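Local coordinates for cytochrome c552 (Thermochromatium tepidum, PDB 5ZE8), which binds five c-type hemes and, as a low-potential multiheme cytochrome of a purple sulfur bacterium, probably carries electrons, at residues A[336-341]-A[386-391]. Sequence-based numbering, arbitrary orientation. Where two conformers were deposited one is given.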
loop_
_atom_site.group_PDB
_atom_site.type_symbol
_atom_site.label_atom_id
_atom_site.label_comp_id
_atom_site.label_asym_id
_atom_site.label_seq_id
_atom_site.Cartn_x
_atom_site.Cartn_y
_atom_site.Cartn_z
ATOM N N TRP A 336 14.563 -32.709 -1.804
ATOM C CA TRP A 336 14.774 -31.919 -0.594
ATOM C C TRP A 336 14.031 -30.636 -0.712
ATOM O O TRP A 336 13.888 -30.128 -1.827
ATOM C CB TRP A 336 16.278 -31.582 -0.475
ATOM C CG TRP A 336 16.650 -30.725 0.677
ATOM C CD1 TRP A 336 17.039 -31.115 1.922
ATOM C CD2 TRP A 336 16.651 -29.282 0.703
ATOM N NE1 TRP A 336 17.355 -30.013 2.694
ATOM C CE2 TRP A 336 17.085 -28.883 1.978
ATOM C CE3 TRP A 336 16.380 -28.302 -0.256
ATOM C CZ2 TRP A 336 17.235 -27.561 2.348
ATOM C CZ3 TRP A 336 16.532 -26.975 0.133
ATOM C CH2 TRP A 336 16.898 -26.628 1.433
ATOM N N GLN A 337 13.580 -30.089 0.409
ATOM C CA GLN A 337 12.872 -28.804 0.407
ATOM C C GLN A 337 13.176 -28.104 1.686
ATOM O O GLN A 337 13.238 -28.728 2.759
ATOM C CB GLN A 337 11.386 -29.008 0.427
ATOM C CG GLN A 337 10.796 -29.316 -0.874
ATOM C CD GLN A 337 9.284 -29.475 -0.864
ATOM O OE1 GLN A 337 8.749 -30.089 -1.779
ATOM N NE2 GLN A 337 8.582 -28.837 0.090
ATOM N N ASN A 338 13.245 -26.796 1.674
ATOM C CA ASN A 338 13.567 -26.058 2.904
ATOM C C ASN A 338 12.414 -26.158 3.892
ATOM O O ASN A 338 12.645 -26.081 5.136
ATOM C CB ASN A 338 13.867 -24.546 2.621
ATOM C CG ASN A 338 12.674 -23.785 2.084
ATOM O OD1 ASN A 338 12.011 -24.218 1.116
ATOM N ND2 ASN A 338 12.359 -22.600 2.730
ATOM N N ALA A 339 11.219 -26.241 3.374
ATOM C CA ALA A 339 10.011 -26.160 4.117
ATOM C C ALA A 339 9.112 -27.102 3.457
ATOM O O ALA A 339 8.799 -26.983 2.246
ATOM C CB ALA A 339 9.419 -24.752 4.097
ATOM N N ALA A 340 8.709 -28.093 4.256
ATOM C CA ALA A 340 7.841 -29.128 3.784
ATOM C C ALA A 340 6.536 -28.532 3.357
ATOM O O ALA A 340 6.132 -28.763 2.223
ATOM C CB ALA A 340 7.631 -30.209 4.826
ATOM N N ASP A 341 5.909 -27.776 4.265
ATOM C CA ASP A 341 4.697 -27.000 3.995
ATOM C C ASP A 341 5.073 -25.469 4.063
ATOM O O ASP A 341 5.887 -24.990 3.256
ATOM C CB ASP A 341 3.593 -27.304 5.034
ATOM C CG ASP A 341 3.320 -28.786 5.242
ATOM O OD1 ASP A 341 4.251 -29.611 5.072
ATOM O OD2 ASP A 341 2.170 -29.128 5.637
ATOM N N LEU A 386 20.549 -16.121 2.663
ATOM C CA LEU A 386 20.182 -17.343 3.369
ATOM C C LEU A 386 20.927 -18.519 2.783
ATOM O O LEU A 386 20.852 -18.755 1.571
ATOM C CB LEU A 386 18.673 -17.612 3.295
ATOM C CG LEU A 386 17.728 -16.566 3.896
ATOM C CD1 LEU A 386 16.299 -17.088 3.844
ATOM C CD2 LEU A 386 18.095 -16.191 5.328
ATOM N N ASN A 387 21.566 -19.280 3.674
ATOM C CA ASN A 387 22.388 -20.432 3.341
ATOM C C ASN A 387 21.719 -21.725 3.654
ATOM O O ASN A 387 21.170 -21.940 4.747
ATOM C CB ASN A 387 23.714 -20.354 4.074
ATOM C CG ASN A 387 24.451 -19.073 3.766
ATOM O OD1 ASN A 387 24.979 -18.913 2.670
ATOM N ND2 ASN A 387 24.460 -18.128 4.727
ATOM N N TYR A 388 21.767 -22.614 2.670
ATOM C CA TYR A 388 21.283 -23.947 2.901
ATOM C C TYR A 388 22.295 -25.018 2.528
ATOM O O TYR A 388 23.121 -24.799 1.650
ATOM C CB TYR A 388 20.020 -24.129 2.086
ATOM C CG TYR A 388 18.871 -23.310 2.609
ATOM C CD1 TYR A 388 18.016 -23.797 3.575
ATOM C CD2 TYR A 388 18.598 -22.046 2.093
ATOM C CE1 TYR A 388 16.882 -23.028 3.987
ATOM C CE2 TYR A 388 17.544 -21.292 2.536
ATOM C CZ TYR A 388 16.693 -21.754 3.485
ATOM O OH TYR A 388 15.612 -20.973 3.972
ATOM N N GLU A 389 22.222 -26.160 3.212
ATOM C CA GLU A 389 23.069 -27.321 2.906
ATOM C C GLU A 389 22.175 -28.474 2.450
ATOM O O GLU A 389 21.374 -29.014 3.202
ATOM C CB GLU A 389 23.892 -27.657 4.125
ATOM C CG GLU A 389 24.858 -26.538 4.544
ATOM C CD GLU A 389 26.228 -26.600 3.895
ATOM O OE1 GLU A 389 27.159 -25.982 4.452
ATOM O OE2 GLU A 389 26.424 -27.292 2.865
ATOM N N ILE A 390 22.269 -28.759 1.184
ATOM C CA ILE A 390 21.359 -29.695 0.516
ATOM C C ILE A 390 22.141 -31.022 0.243
ATOM O O ILE A 390 23.140 -30.999 -0.441
ATOM C CB ILE A 390 20.815 -29.166 -0.845
ATOM C CG1 ILE A 390 20.029 -27.827 -0.629
ATOM C CG2 ILE A 390 19.860 -30.199 -1.456
ATOM C CD1 ILE A 390 19.595 -27.197 -1.908
ATOM N N PRO A 391 21.595 -32.159 0.688
ATOM C CA PRO A 391 22.261 -33.424 0.310
ATOM C C PRO A 391 22.356 -33.536 -1.225
ATOM O O PRO A 391 21.356 -33.282 -1.971
ATOM C CB PRO A 391 21.345 -34.496 0.924
ATOM C CG PRO A 391 20.506 -33.771 1.926
ATOM C CD PRO A 391 20.378 -32.369 1.504
#
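The indole of W336 lies against I390, whose CG1 sits 3.6 Å from the centroid of the six-membered ring and only 10° off its normal, a CH-pi contact over the face. CG2 of I390 reaches CG of W336 at 3.9 Å, so this branched side chain spreads along the indole, as a beta-branched residue on a strand can. With CG anti to the backbone N (chi1 177°), the tryptophan reaches across from strand 334-337 of one antiparallel sheet to strand 383-391 of another, its wide flat ring spanning I390, Y388 and P391 together. Its opposite face is backed by the backbone N of N338. CH2 meets CD1 of Y388 at 3.7 Å, the rings oblique, neither stacked nor T-shaped; an alanine in place of W336 would probably strip the indole from I390 and Y388 and open a gap between the sheets.

This packing is tight on the I390 side, where A327 and A300 of adjoining strands also touch the isoleucine. On the solvent side P391 and E389 are exposed, and the compact proline ring adds one close touch, CD to CD1 of W336 at 3.6 Å. Y388 suits both environments: its CE1 meets CB of N338 at 3.6 Å, while its OH and ND2 of N338 hydrogen-bond to OD2 of D347. The asparagine amide also pairs with backbone, ND2 with O of L323 and OD1 with N of L325. The sheets are therefore joined here by apolar and aromatic contacts, the N338 amide and Y388 hydroxyl having their hydrogen bonds outside the two segments.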